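Local coordinates for protein uracil-dna glycosylase (Deinococcus radiodurans, PDB 4UQM) that belongs to the uracil-DNA glycosylase superfamily of alpha/beta proteins, with a short parallel sheet flanked by helices, and is bound here to DNA, at residues V77-D83 against V138-V144; P106-I111 against H206-E212; I181-S185 against F215-F221. The protein carries 1 engineered substitution. One frame throughout, in Å; residues are numbered along the deposited sequence.

Contact 1: V77-D83 against V138-V144; sequences VLILGQD and VLLLNAV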
loop_
_atom_site.group_PDB
_atom_site.type_symbol
_atom_site.label_atom_id
_atom_site.label_comp_id
_atom_site.label_asym_id
_atom_site.label_seq_id
_atom_site.Cartn_x
_atom_site.Cartn_y
_atom_site.Cartn_z
ATOM N N VAL A 77 -8.936 3.912 -4.377
ATOM C CA VAL A 77 -8.157 4.510 -3.281
ATOM C C VAL A 77 -6.798 3.862 -3.299
ATOM O O VAL A 77 -6.703 2.634 -3.492
ATOM C CB VAL A 77 -8.817 4.263 -1.905
ATOM C CG1 VAL A 77 -7.957 4.840 -0.767
ATOM C CG2 VAL A 77 -10.242 4.834 -1.868
ATOM N N LEU A 78 -5.743 4.666 -3.221
ATOM C CA LEU A 78 -4.411 4.130 -3.141
ATOM C C LEU A 78 -3.837 4.555 -1.801
ATOM O O LEU A 78 -3.665 5.709 -1.564
ATOM C CB LEU A 78 -3.546 4.626 -4.318
ATOM C CG LEU A 78 -2.161 3.983 -4.464
ATOM C CD1 LEU A 78 -1.632 4.179 -5.862
ATOM C CD2 LEU A 78 -1.166 4.551 -3.437
ATOM N N ILE A 79 -3.609 3.584 -0.928
ATOM C CA ILE A 79 -2.965 3.783 0.362
ATOM C C ILE A 79 -1.487 3.516 0.181
ATOM O O ILE A 79 -1.115 2.466 -0.318
ATOM C CB ILE A 79 -3.561 2.922 1.507
ATOM C CG1 ILE A 79 -4.949 3.458 1.819
ATOM C CG2 ILE A 79 -2.692 2.853 2.752
ATOM C CD1 ILE A 79 -5.716 2.668 2.833
ATOM N N LEU A 80 -0.631 4.456 0.582
ATOM C CA LEU A 80 0.801 4.290 0.440
ATOM C C LEU A 80 1.497 4.488 1.779
ATOM O O LEU A 80 1.464 5.582 2.342
ATOM C CB LEU A 80 1.352 5.281 -0.581
ATOM C CG LEU A 80 2.794 5.069 -1.047
ATOM C CD1 LEU A 80 2.955 3.751 -1.748
ATOM C CD2 LEU A 80 3.335 6.170 -1.882
ATOM N N GLY A 81 2.020 3.383 2.316
ATOM C CA GLY A 81 2.903 3.424 3.482
ATOM C C GLY A 81 4.369 3.500 3.095
ATOM O O GLY A 81 4.732 3.856 1.955
ATOM N N GLN A 82 5.198 3.257 4.103
ATOM C CA GLN A 82 6.632 3.371 3.953
ATOM C C GLN A 82 7.289 2.127 3.350
ATOM O O GLN A 82 7.910 2.181 2.267
ATOM C CB GLN A 82 7.224 3.750 5.327
ATOM C CG GLN A 82 8.754 3.819 5.336
ATOM C CD GLN A 82 9.311 4.134 6.689
ATOM O OE1 GLN A 82 9.258 5.287 7.131
ATOM N NE2 GLN A 82 9.878 3.134 7.340
ATOM N N ASP A 83 7.198 1.036 4.087
ATOM C CA ASP A 83 7.820 -0.220 3.693
ATOM C C ASP A 83 7.142 -1.310 4.497
ATOM O O ASP A 83 6.337 -1.034 5.405
ATOM C CB ASP A 83 9.376 -0.188 3.861
ATOM C CG ASP A 83 9.863 -0.179 5.292
ATOM O OD1 ASP A 83 9.298 0.460 6.184
ATOM O OD2 ASP A 83 10.889 -0.882 5.556
ATOM N N VAL A 138 -9.263 -0.727 -2.969
ATOM C CA VAL A 138 -8.247 -0.041 -2.159
ATOM C C VAL A 138 -6.907 -0.733 -2.374
ATOM O O VAL A 138 -6.716 -1.881 -1.940
ATOM C CB VAL A 138 -8.598 -0.080 -0.675
ATOM C CG1 VAL A 138 -7.536 0.683 0.132
ATOM C CG2 VAL A 138 -9.989 0.537 -0.417
ATOM N N LEU A 139 -5.991 -0.063 -3.076
ATOM C CA LEU A 139 -4.686 -0.599 -3.353
ATOM C C LEU A 139 -3.807 -0.330 -2.137
ATOM O O LEU A 139 -3.558 0.819 -1.806
ATOM C CB LEU A 139 -4.116 0.042 -4.624
ATOM C CG LEU A 139 -2.747 -0.455 -5.080
ATOM C CD1 LEU A 139 -2.784 -1.885 -5.568
ATOM C CD2 LEU A 139 -2.290 0.397 -6.266
ATOM N N LEU A 140 -3.357 -1.403 -1.506
ATOM C CA LEU A 140 -2.589 -1.315 -0.270
ATOM C C LEU A 140 -1.092 -1.416 -0.546
ATOM O O LEU A 140 -0.496 -2.487 -0.497
ATOM C CB LEU A 140 -3.108 -2.390 0.703
ATOM C CG LEU A 140 -4.564 -2.192 1.164
ATOM C CD1 LEU A 140 -5.053 -3.460 1.813
ATOM C CD2 LEU A 140 -4.582 -1.079 2.162
ATOM N N LEU A 141 -0.510 -0.280 -0.843
ATOM C CA LEU A 141 0.868 -0.177 -1.347
ATOM C C LEU A 141 1.802 0.334 -0.249
ATOM O O LEU A 141 1.387 0.971 0.687
ATOM C CB LEU A 141 0.919 0.738 -2.575
ATOM C CG LEU A 141 2.005 0.550 -3.642
ATOM C CD1 LEU A 141 1.946 -0.864 -4.232
ATOM C CD2 LEU A 141 1.906 1.628 -4.734
ATOM N N ASN A 142 3.091 0.063 -0.431
ATOM C CA ASN A 142 4.163 0.783 0.299
ATOM C C ASN A 142 5.131 1.360 -0.714
ATOM O O ASN A 142 5.237 0.840 -1.832
ATOM C CB ASN A 142 4.921 -0.205 1.192
ATOM C CG ASN A 142 4.192 -0.560 2.481
ATOM O OD1 ASN A 142 3.778 0.316 3.225
ATOM N ND2 ASN A 142 4.112 -1.871 2.806
ATOM N N ALA A 143 5.828 2.434 -0.319
ATOM C CA ALA A 143 6.780 3.035 -1.198
ATOM C C ALA A 143 7.915 2.098 -1.601
ATOM O O ALA A 143 8.462 2.220 -2.735
ATOM C CB ALA A 143 7.326 4.323 -0.596
ATOM N N VAL A 144 8.300 1.254 -0.649
ATOM C CA VAL A 144 9.351 0.257 -0.805
ATOM C C VAL A 144 8.685 -1.065 -0.505
ATOM O O VAL A 144 7.908 -1.159 0.464
ATOM C CB VAL A 144 10.531 0.582 0.176
ATOM C CG1 VAL A 144 11.444 -0.591 0.458
ATOM C CG2 VAL A 144 11.267 1.825 -0.321
HETATM O O HOH W 1 4.381 1.174 5.944
#
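Two donors grip the carbonyl oxygen of L141: the backbone N of G81, 3.0 Å from L141 O, and the hydroxyl of S95; the CA-H of L80 adds a weaker C-H...O contact. The bond from G81 belongs to a parallel pairing of strands 77-81 and 138-142 in which I79 and G81 each turn both N-H and C=O to the partner strand. L139 N reaches V77 O at 2.8 Å, I79 N meets L139 O and L141 N meets I79 O; past the strand ends, A143 N bonds to G81 O and V144 N to Q82 O. I79 lies on one face with CG1 beside its backbone N (chi1 -70°), which lets CD1 touch both V138 CG1 (3.8 Å) and L140 CD2 (4.0 Å). On the other face L78 and L139 run side by side, L78 CD1 3.9 Å from L139 CD2, while L80 CD1 rests on L141 CB. All are buried, so leucine, isoleucine and valine leave no polar group to satisfy. G81, lacking a side chain, leaves room for N142 OD1, 3.2 Å from G81 CA. A water joins N142 OD1 to Q82 N and D83 O. Helix 160-172 packs on L78 and L141, helix 220-230 on V77, and strand 138-142 is outermost in the central four-stranded parallel sheet of this alpha/beta fold (138-142, 77-81, 179-183, 200-204).

Contact 2: P106-I111 against H206-E212; sequences PSLRNI and HPSPLSE. With nucleotides of chain B; nucleotides of chain C.
A first torsion that sets CG beside the backbone N (chi1 -76°) swings the amide of N110 from the start of helix 106-118 toward P207 and E212. E212 answers with CG tucked between its own N and carbonyl carbon (chi1 69°) and an extended chain beyond, which carries its carboxylate across the amide. Segment 206-212, in the loop after strand 200-204, carries the leucine intercalation loop sequence of this family, HPSPLSE. N110 ND2 donates to P207 O at 2.8 Å, with the oxygen in the amide plane, and to E212 OE1 at 3.0 Å, reaching the anti side of a carboxylate turned 67° from the amide. Asparagine suits the place because one amide nitrogen can tie two points of the loop to the helix, while its OD1 accepts from K113. Rigid prolines supply the apolar part: P106 CB presses on P209 CD at 3.5 Å, and P207 lies alongside I111. Within the loop, S208 N bonds to H206 ND1, whose ring has P207 CD over one face and DG10 C5' of chain B over the opposite one. S208 OG accepts from L210 N, forming an ST turn, and donates to DG10 OP2 of chain B at 2.9 Å. The branched end of L210 lies against the adenine of DA8 of chain B, its CD2 3.5 Å from DA8 C5.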
loop_
_atom_site.group_PDB
_atom_site.type_symbol
_atom_site.label_atom_id
_atom_site.label_comp_id
_atom_site.label_asym_id
_atom_site.label_seq_id
_atom_site.Cartn_x
_atom_site.Cartn_y
_atom_site.Cartn_z
ATOM N N PRO A 106 1.092 -2.721 15.969
ATOM C CA PRO A 106 0.811 -1.354 16.434
ATOM C C PRO A 106 0.294 -0.375 15.390
ATOM O O PRO A 106 -0.625 0.414 15.685
ATOM C CB PRO A 106 2.165 -0.886 17.025
ATOM C CG PRO A 106 2.798 -2.176 17.438
ATOM C CD PRO A 106 2.385 -3.234 16.461
ATOM N N SER A 107 0.863 -0.366 14.181
ATOM C CA SER A 107 0.373 0.547 13.179
ATOM C C SER A 107 -1.095 0.328 12.877
ATOM O O SER A 107 -1.861 1.298 12.677
ATOM C CB SER A 107 1.200 0.424 11.887
ATOM O OG SER A 107 2.569 0.834 12.106
ATOM N N LEU A 108 -1.455 -0.938 12.722
ATOM C CA LEU A 108 -2.824 -1.273 12.391
ATOM C C LEU A 108 -3.756 -1.023 13.588
ATOM O O LEU A 108 -4.894 -0.581 13.400
ATOM C CB LEU A 108 -2.938 -2.702 11.860
ATOM C CG LEU A 108 -4.326 -3.125 11.321
ATOM C CD1 LEU A 108 -4.857 -2.175 10.250
ATOM C CD2 LEU A 108 -4.329 -4.569 10.833
ATOM N N ARG A 109 -3.277 -1.247 14.811
ATOM C CA ARG A 109 -4.054 -0.836 15.992
ATOM C C ARG A 109 -4.366 0.622 15.924
ATOM O O ARG A 109 -5.461 1.027 16.284
ATOM C CB ARG A 109 -3.305 -1.110 17.273
ATOM C CG ARG A 109 -3.141 -2.564 17.505
ATOM C CD ARG A 109 -2.698 -2.875 18.884
ATOM N NE ARG A 109 -2.369 -4.266 18.851
ATOM C CZ ARG A 109 -3.246 -5.241 18.965
ATOM N NH1 ARG A 109 -4.566 -4.991 19.192
ATOM N NH2 ARG A 109 -2.772 -6.463 18.896
ATOM N N ASN A 110 -3.392 1.426 15.475
ATOM C CA ASN A 110 -3.627 2.867 15.378
ATOM C C ASN A 110 -4.571 3.208 14.237
ATOM O O ASN A 110 -5.418 4.085 14.399
ATOM C CB ASN A 110 -2.300 3.593 15.243
ATOM C CG ASN A 110 -1.560 3.680 16.557
ATOM O OD1 ASN A 110 -2.130 3.454 17.623
ATOM N ND2 ASN A 110 -0.297 4.073 16.503
ATOM N N ILE A 111 -4.446 2.553 13.087
ATOM C CA ILE A 111 -5.417 2.682 12.034
ATOM C C ILE A 111 -6.837 2.416 12.568
ATOM O O ILE A 111 -7.797 3.147 12.258
ATOM C CB ILE A 111 -5.060 1.781 10.827
ATOM C CG1 ILE A 111 -3.883 2.375 10.037
ATOM C CG2 ILE A 111 -6.243 1.565 9.880
ATOM C CD1 ILE A 111 -3.207 1.342 9.161
ATOM N N HIS A 206 2.802 8.737 9.338
ATOM C CA HIS A 206 2.533 7.328 9.345
ATOM C C HIS A 206 1.823 6.876 10.618
ATOM O O HIS A 206 2.023 7.457 11.689
ATOM C CB HIS A 206 3.929 6.646 9.174
ATOM C CG HIS A 206 3.885 5.189 8.879
ATOM N ND1 HIS A 206 3.692 4.261 9.867
ATOM C CD2 HIS A 206 3.992 4.499 7.714
ATOM C CE1 HIS A 206 3.706 3.054 9.337
ATOM N NE2 HIS A 206 3.888 3.173 8.033
ATOM N N PRO A 207 1.013 5.808 10.519
ATOM C CA PRO A 207 0.276 5.398 11.737
ATOM C C PRO A 207 1.085 4.583 12.793
ATOM O O PRO A 207 0.570 4.248 13.842
ATOM C CB PRO A 207 -0.826 4.508 11.179
ATOM C CG PRO A 207 -0.298 3.987 9.844
ATOM C CD PRO A 207 0.489 5.160 9.304
ATOM N N SER A 208 2.367 4.305 12.553
ATOM C CA SER A 208 3.223 3.725 13.558
ATOM C C SER A 208 3.104 4.498 14.859
ATOM O O SER A 208 3.016 5.738 14.848
ATOM C CB SER A 208 4.696 3.817 13.113
ATOM O OG SER A 208 5.526 3.329 14.154
ATOM N N PRO A 209 3.179 3.817 16.001
ATOM C CA PRO A 209 3.192 4.541 17.289
ATOM C C PRO A 209 4.345 5.570 17.347
ATOM O O PRO A 209 4.194 6.579 18.036
ATOM C CB PRO A 209 3.310 3.415 18.299
ATOM C CG PRO A 209 3.870 2.292 17.566
ATOM C CD PRO A 209 3.255 2.359 16.205
ATOM N N LEU A 210 5.453 5.359 16.608
ATOM C CA LEU A 210 6.581 6.295 16.641
ATOM C C LEU A 210 6.316 7.593 15.877
ATOM O O LEU A 210 7.142 8.520 15.981
ATOM C CB LEU A 210 7.821 5.675 16.036
ATOM C CG LEU A 210 8.289 4.354 16.643
ATOM C CD1 LEU A 210 9.533 3.852 15.910
ATOM C CD2 LEU A 210 8.486 4.476 18.121
ATOM N N SER A 211 5.209 7.679 15.153
ATOM C CA SER A 211 4.777 8.890 14.488
ATOM C C SER A 211 3.306 9.218 14.723
ATOM O O SER A 211 2.736 10.074 14.013
ATOM C CB SER A 211 5.043 8.740 13.002
ATOM O OG SER A 211 4.562 7.483 12.512
ATOM N N GLU A 212 2.667 8.544 15.684
ATOM C CA GLU A 212 1.214 8.603 15.769
ATOM C C GLU A 212 0.662 9.992 16.029
ATOM O O GLU A 212 -0.469 10.286 15.597
ATOM C CB GLU A 212 0.656 7.578 16.761
ATOM C CG GLU A 212 1.020 7.923 18.196
ATOM C CD GLU A 212 0.575 6.901 19.223
ATOM O OE1 GLU A 212 0.460 5.720 18.908
ATOM O OE2 GLU A 212 0.335 7.319 20.376
ATOM P P DG B 10 8.446 2.762 11.910
ATOM O OP1 DG B 10 9.815 3.237 11.972
ATOM O OP2 DG B 10 7.891 2.078 13.007
ATOM O "O5'" DG B 10 7.450 3.940 11.518
ATOM C "C5'" DG B 10 7.811 4.977 10.647
ATOM C "C4'" DG B 10 7.381 6.301 11.229
ATOM O "O4'" DG B 10 7.983 6.411 12.531
ATOM C "C3'" DG B 10 7.846 7.510 10.434
ATOM O "O3'" DG B 10 6.792 8.470 10.373
ATOM C "C2'" DG B 10 9.055 7.998 11.217
ATOM C "C1'" DG B 10 8.736 7.590 12.635
ATOM N N9 DG B 10 9.907 7.314 13.472
ATOM C C8 DG B 10 10.743 6.233 13.391
ATOM N N7 DG B 10 11.712 6.267 14.259
ATOM C C5 DG B 10 11.511 7.450 14.950
ATOM C C6 DG B 10 12.262 8.040 15.996
ATOM O O6 DG B 10 13.281 7.623 16.530
ATOM N N1 DG B 10 11.707 9.242 16.405
ATOM C C2 DG B 10 10.577 9.805 15.877
ATOM N N2 DG B 10 10.190 10.965 16.405
ATOM N N3 DG B 10 9.884 9.279 14.886
ATOM C C4 DG B 10 10.402 8.108 14.478
ATOM P P DA B 8 10.177 -4.341 16.329
ATOM O OP1 DA B 8 10.317 -5.792 16.608
ATOM O OP2 DA B 8 11.032 -3.617 15.346
ATOM O "O5'" DA B 8 8.655 -3.885 16.200
ATOM C "C5'" DA B 8 8.411 -2.584 15.674
ATOM C "C4'" DA B 8 7.028 -2.105 16.042
ATOM O "O4'" DA B 8 7.014 -1.620 17.405
ATOM C "C3'" DA B 8 6.583 -0.938 15.171
ATOM O "O3'" DA B 8 5.191 -0.992 14.894
ATOM C "C2'" DA B 8 6.870 0.288 16.008
ATOM C "C1'" DA B 8 6.779 -0.220 17.437
ATOM N N9 DA B 8 7.771 0.393 18.322
ATOM C C8 DA B 8 7.548 0.913 19.573
ATOM N N7 DA B 8 8.612 1.452 20.116
ATOM C C5 DA B 8 9.597 1.295 19.152
ATOM C C6 DA B 8 10.950 1.680 19.109
ATOM N N6 DA B 8 11.574 2.303 20.115
ATOM N N1 DA B 8 11.659 1.368 18.001
ATOM C C2 DA B 8 11.028 0.758 16.988
ATOM N N3 DA B 8 9.760 0.356 16.907
ATOM C C4 DA B 8 9.089 0.661 18.033
ATOM P P DT C 10 4.595 9.087 22.679
ATOM O OP1 DT C 10 3.193 9.572 22.848
ATOM O OP2 DT C 10 5.576 9.260 23.804
ATOM O "O5'" DT C 10 4.535 7.550 22.279
ATOM C "C5'" DT C 10 3.506 7.010 21.435
ATOM C "C4'" DT C 10 3.332 5.548 21.770
ATOM O "O4'" DT C 10 4.650 4.960 21.871
ATOM C "C3'" DT C 10 2.639 5.301 23.111
ATOM O "O3'" DT C 10 1.482 4.498 23.015
ATOM C "C2'" DT C 10 3.527 4.315 23.839
ATOM C "C1'" DT C 10 4.873 4.398 23.157
ATOM N N1 DT C 10 5.929 5.182 23.843
ATOM C C2 DT C 10 5.599 6.215 24.702
ATOM O O2 DT C 10 4.455 6.582 24.903
ATOM N N3 DT C 10 6.672 6.828 25.297
ATOM C C4 DT C 10 8.009 6.519 25.134
ATOM O O4 DT C 10 8.864 7.174 25.724
ATOM C C5 DT C 10 8.281 5.407 24.248
ATOM C C7 DT C 10 9.699 4.993 24.017
ATOM C C6 DT C 10 7.242 4.800 23.660
#

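Contact 3: I181-S185 against F215-F221; sequences ILWGS and FFGTRPF. With nucleotides of chain B.
I181, midway along strand 179-183, touches P220 with CG2, 4.4 Å from P220 CB, and the same methyl lies over one face of the W183 ring. W183 follows on the same side of the strand. Its opposite face takes the edge of F215 in a T-shaped stack, the centroid of its five-membered ring 5.3 Å from that of F215, planes at 86°. With CG anti to the backbone N (chi1 172°), F215 extends so that its CE1 lies 3.7 Å from W183 CE2. F221 joins obliquely at the indole rim, F221 CZ 3.7 Å from W183 CZ2, and P220 CG packs nearby. The three rings form an aromatic cluster that joins the C-terminal end of a central strand to the start of helix 220-230. Tryptophan also brings a donor: W183 NE1 bonds to a water that donates to T218 OG1. T218 OG1 donates to F215 O at 2.6 Å, tightening the type II turn F215-T218, in which G217 readily takes a positive phi. Next comes G184, where phi is again positive and a side chain would jam against the preceding carbonyl. S185 then points its backbone N at DT11 OP2 of chain B, 2.8 Å away in a nearly straight bond (175°).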
loop_
_atom_site.group_PDB
_atom_site.type_symbol
_atom_site.label_atom_id
_atom_site.label_comp_id
_atom_site.label_asym_id
_atom_site.label_seq_id
_atom_site.Cartn_x
_atom_site.Cartn_y
_atom_site.Cartn_z
ATOM N N ILE A 181 -3.873 8.288 -0.484
ATOM C CA ILE A 181 -3.587 8.504 0.943
ATOM C C ILE A 181 -2.116 8.184 1.177
ATOM O O ILE A 181 -1.691 7.055 1.057
ATOM C CB ILE A 181 -4.475 7.597 1.859
ATOM C CG1 ILE A 181 -5.968 7.823 1.561
ATOM C CG2 ILE A 181 -4.123 7.784 3.332
ATOM C CD1 ILE A 181 -6.838 6.808 2.307
ATOM N N LEU A 182 -1.343 9.240 1.509
ATOM C CA LEU A 182 0.125 9.130 1.629
ATOM C C LEU A 182 0.432 9.191 3.108
ATOM O O LEU A 182 0.298 10.261 3.749
ATOM C CB LEU A 182 0.786 10.264 0.843
ATOM C CG LEU A 182 0.321 10.380 -0.629
ATOM C CD1 LEU A 182 1.083 11.529 -1.311
ATOM C CD2 LEU A 182 0.500 9.069 -1.384
ATOM N N TRP A 183 0.866 8.054 3.659
ATOM C CA TRP A 183 1.175 7.939 5.072
ATOM C C TRP A 183 2.672 7.875 5.296
ATOM O O TRP A 183 3.284 6.826 5.058
ATOM C CB TRP A 183 0.538 6.666 5.666
ATOM C CG TRP A 183 -0.981 6.853 5.903
ATOM C CD1 TRP A 183 -1.673 8.031 6.040
ATOM C CD2 TRP A 183 -1.929 5.804 6.089
ATOM N NE1 TRP A 183 -3.016 7.770 6.312
ATOM C CE2 TRP A 183 -3.180 6.402 6.337
ATOM C CE3 TRP A 183 -1.845 4.416 6.087
ATOM C CZ2 TRP A 183 -4.321 5.611 6.564
ATOM C CZ3 TRP A 183 -2.974 3.667 6.297
ATOM C CH2 TRP A 183 -4.178 4.263 6.501
ATOM N N GLY A 184 3.226 8.974 5.800
ATOM C CA GLY A 184 4.630 9.065 6.155
ATOM C C GLY A 184 5.452 9.871 5.172
ATOM O O GLY A 184 5.076 10.086 4.002
ATOM N N SER A 185 6.629 10.277 5.642
ATOM C CA SER A 185 7.470 11.146 4.846
ATOM C C SER A 185 7.918 10.494 3.531
ATOM O O SER A 185 8.019 11.157 2.497
ATOM C CB SER A 185 8.673 11.575 5.658
ATOM O OG SER A 185 8.261 12.322 6.815
ATOM N N PHE A 215 -0.494 11.392 12.845
ATOM C CA PHE A 215 -1.539 10.592 12.183
ATOM C C PHE A 215 -2.927 10.753 12.817
ATOM O O PHE A 215 -3.920 10.968 12.107
ATOM C CB PHE A 215 -1.125 9.117 12.222
ATOM C CG PHE A 215 -2.204 8.173 11.750
ATOM C CD1 PHE A 215 -2.486 8.052 10.402
ATOM C CD2 PHE A 215 -2.941 7.395 12.649
ATOM C CE1 PHE A 215 -3.476 7.177 9.950
ATOM C CE2 PHE A 215 -3.969 6.544 12.215
ATOM C CZ PHE A 215 -4.214 6.454 10.871
ATOM N N PHE A 216 -2.989 10.660 14.151
ATOM C CA PHE A 216 -4.285 10.765 14.809
ATOM C C PHE A 216 -4.968 12.084 14.521
ATOM O O PHE A 216 -4.334 13.127 14.513
ATOM C CB PHE A 216 -4.135 10.588 16.297
ATOM C CG PHE A 216 -3.801 9.199 16.739
ATOM C CD1 PHE A 216 -4.339 8.058 16.113
ATOM C CD2 PHE A 216 -2.989 9.041 17.848
ATOM C CE1 PHE A 216 -4.028 6.787 16.586
ATOM C CE2 PHE A 216 -2.711 7.767 18.334
ATOM C CZ PHE A 216 -3.208 6.653 17.686
ATOM N N GLY A 217 -6.273 12.007 14.280
ATOM C CA GLY A 217 -7.090 13.230 14.056
ATOM C C GLY A 217 -7.102 13.736 12.623
ATOM O O GLY A 217 -7.812 14.720 12.292
ATOM N N THR A 218 -6.415 13.039 11.711
ATOM C CA THR A 218 -6.349 13.489 10.343
ATOM C C THR A 218 -7.550 13.019 9.493
ATOM O O THR A 218 -7.738 13.495 8.367
ATOM C CB THR A 218 -5.036 13.062 9.678
ATOM O OG1 THR A 218 -4.887 11.638 9.755
ATOM C CG2 THR A 218 -3.862 13.775 10.391
ATOM N N ARG A 219 -8.368 12.120 10.040
ATOM C CA ARG A 219 -9.650 11.719 9.389
ATOM C C ARG A 219 -9.550 11.334 7.930
ATOM O O ARG A 219 -10.330 11.783 7.124
ATOM C CB ARG A 219 -10.651 12.862 9.560
ATOM C CG ARG A 219 -10.949 13.133 11.022
ATOM C CD ARG A 219 -12.275 13.875 11.228
ATOM N NE ARG A 219 -13.382 12.938 10.988
ATOM C CZ ARG A 219 -14.681 13.183 10.945
ATOM N NH1 ARG A 219 -15.180 14.385 11.187
ATOM N NH2 ARG A 219 -15.497 12.173 10.665
ATOM N N PRO A 220 -8.620 10.449 7.586
ATOM C CA PRO A 220 -8.412 10.180 6.169
ATOM C C PRO A 220 -9.577 9.352 5.566
ATOM O O PRO A 220 -9.812 9.387 4.367
ATOM C CB PRO A 220 -7.102 9.409 6.172
ATOM C CG PRO A 220 -7.080 8.714 7.496
ATOM C CD PRO A 220 -7.674 9.698 8.441
ATOM N N PHE A 221 -10.238 8.565 6.396
ATOM C CA PHE A 221 -11.228 7.558 5.935
ATOM C C PHE A 221 -12.531 8.263 5.527
ATOM O O PHE A 221 -13.086 8.023 4.424
ATOM C CB PHE A 221 -11.404 6.468 6.988
ATOM C CG PHE A 221 -10.099 5.873 7.453
ATOM C CD1 PHE A 221 -9.346 5.034 6.606
ATOM C CD2 PHE A 221 -9.579 6.222 8.680
ATOM C CE1 PHE A 221 -8.115 4.527 6.996
ATOM C CE2 PHE A 221 -8.327 5.695 9.085
ATOM C CZ PHE A 221 -7.605 4.879 8.213
ATOM P P DT B 11 6.778 9.641 9.338
ATOM O OP1 DT B 11 5.375 10.056 9.142
ATOM O OP2 DT B 11 7.613 9.343 8.136
ATOM O "O5'" DT B 11 7.518 10.838 10.114
ATOM C "C5'" DT B 11 6.739 11.662 11.008
ATOM C "C4'" DT B 11 7.635 12.801 11.438
ATOM O "O4'" DT B 11 8.666 12.303 12.336
ATOM C "C3'" DT B 11 8.367 13.473 10.272
ATOM O "O3'" DT B 11 8.597 14.820 10.666
ATOM C "C2'" DT B 11 9.766 12.903 10.364
ATOM C "C1'" DT B 11 9.896 12.772 11.882
ATOM N N1 DT B 11 10.971 11.906 12.386
ATOM C C2 DT B 11 11.636 12.324 13.519
ATOM O O2 DT B 11 11.301 13.304 14.159
ATOM N N3 DT B 11 12.672 11.515 13.901
ATOM C C4 DT B 11 13.108 10.358 13.268
ATOM O O4 DT B 11 14.039 9.717 13.735
ATOM C C5 DT B 11 12.377 9.989 12.087
ATOM C C7 DT B 11 12.776 8.749 11.345
ATOM C C6 DT B 11 11.356 10.766 11.710
HETATM O O HOH W 2 -4.082 10.275 7.414
#

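Contacts 1 and 3 share the parallel sheet: strand 77-81 of contact 1 pairs directly with strand 179-183 of contact 3, their centres about 12 Å apart. Contact 2 joins helix 106-118 to the loop after strand 200-204; its centre is about 15 Å from that of contact 1 and about 10 Å from that of contact 3, and it packs against both, through Q82 on H206 and N110 on F215. Along the chain contact 1 closes before contact 3 opens, whereas the segments of contact 2 alternate with those of each. The core sheet, the DNA-touching loop 206-212 and the aromatic cluster are thus bound into one compact unit, with contacts 2 and 3 both reaching chain B.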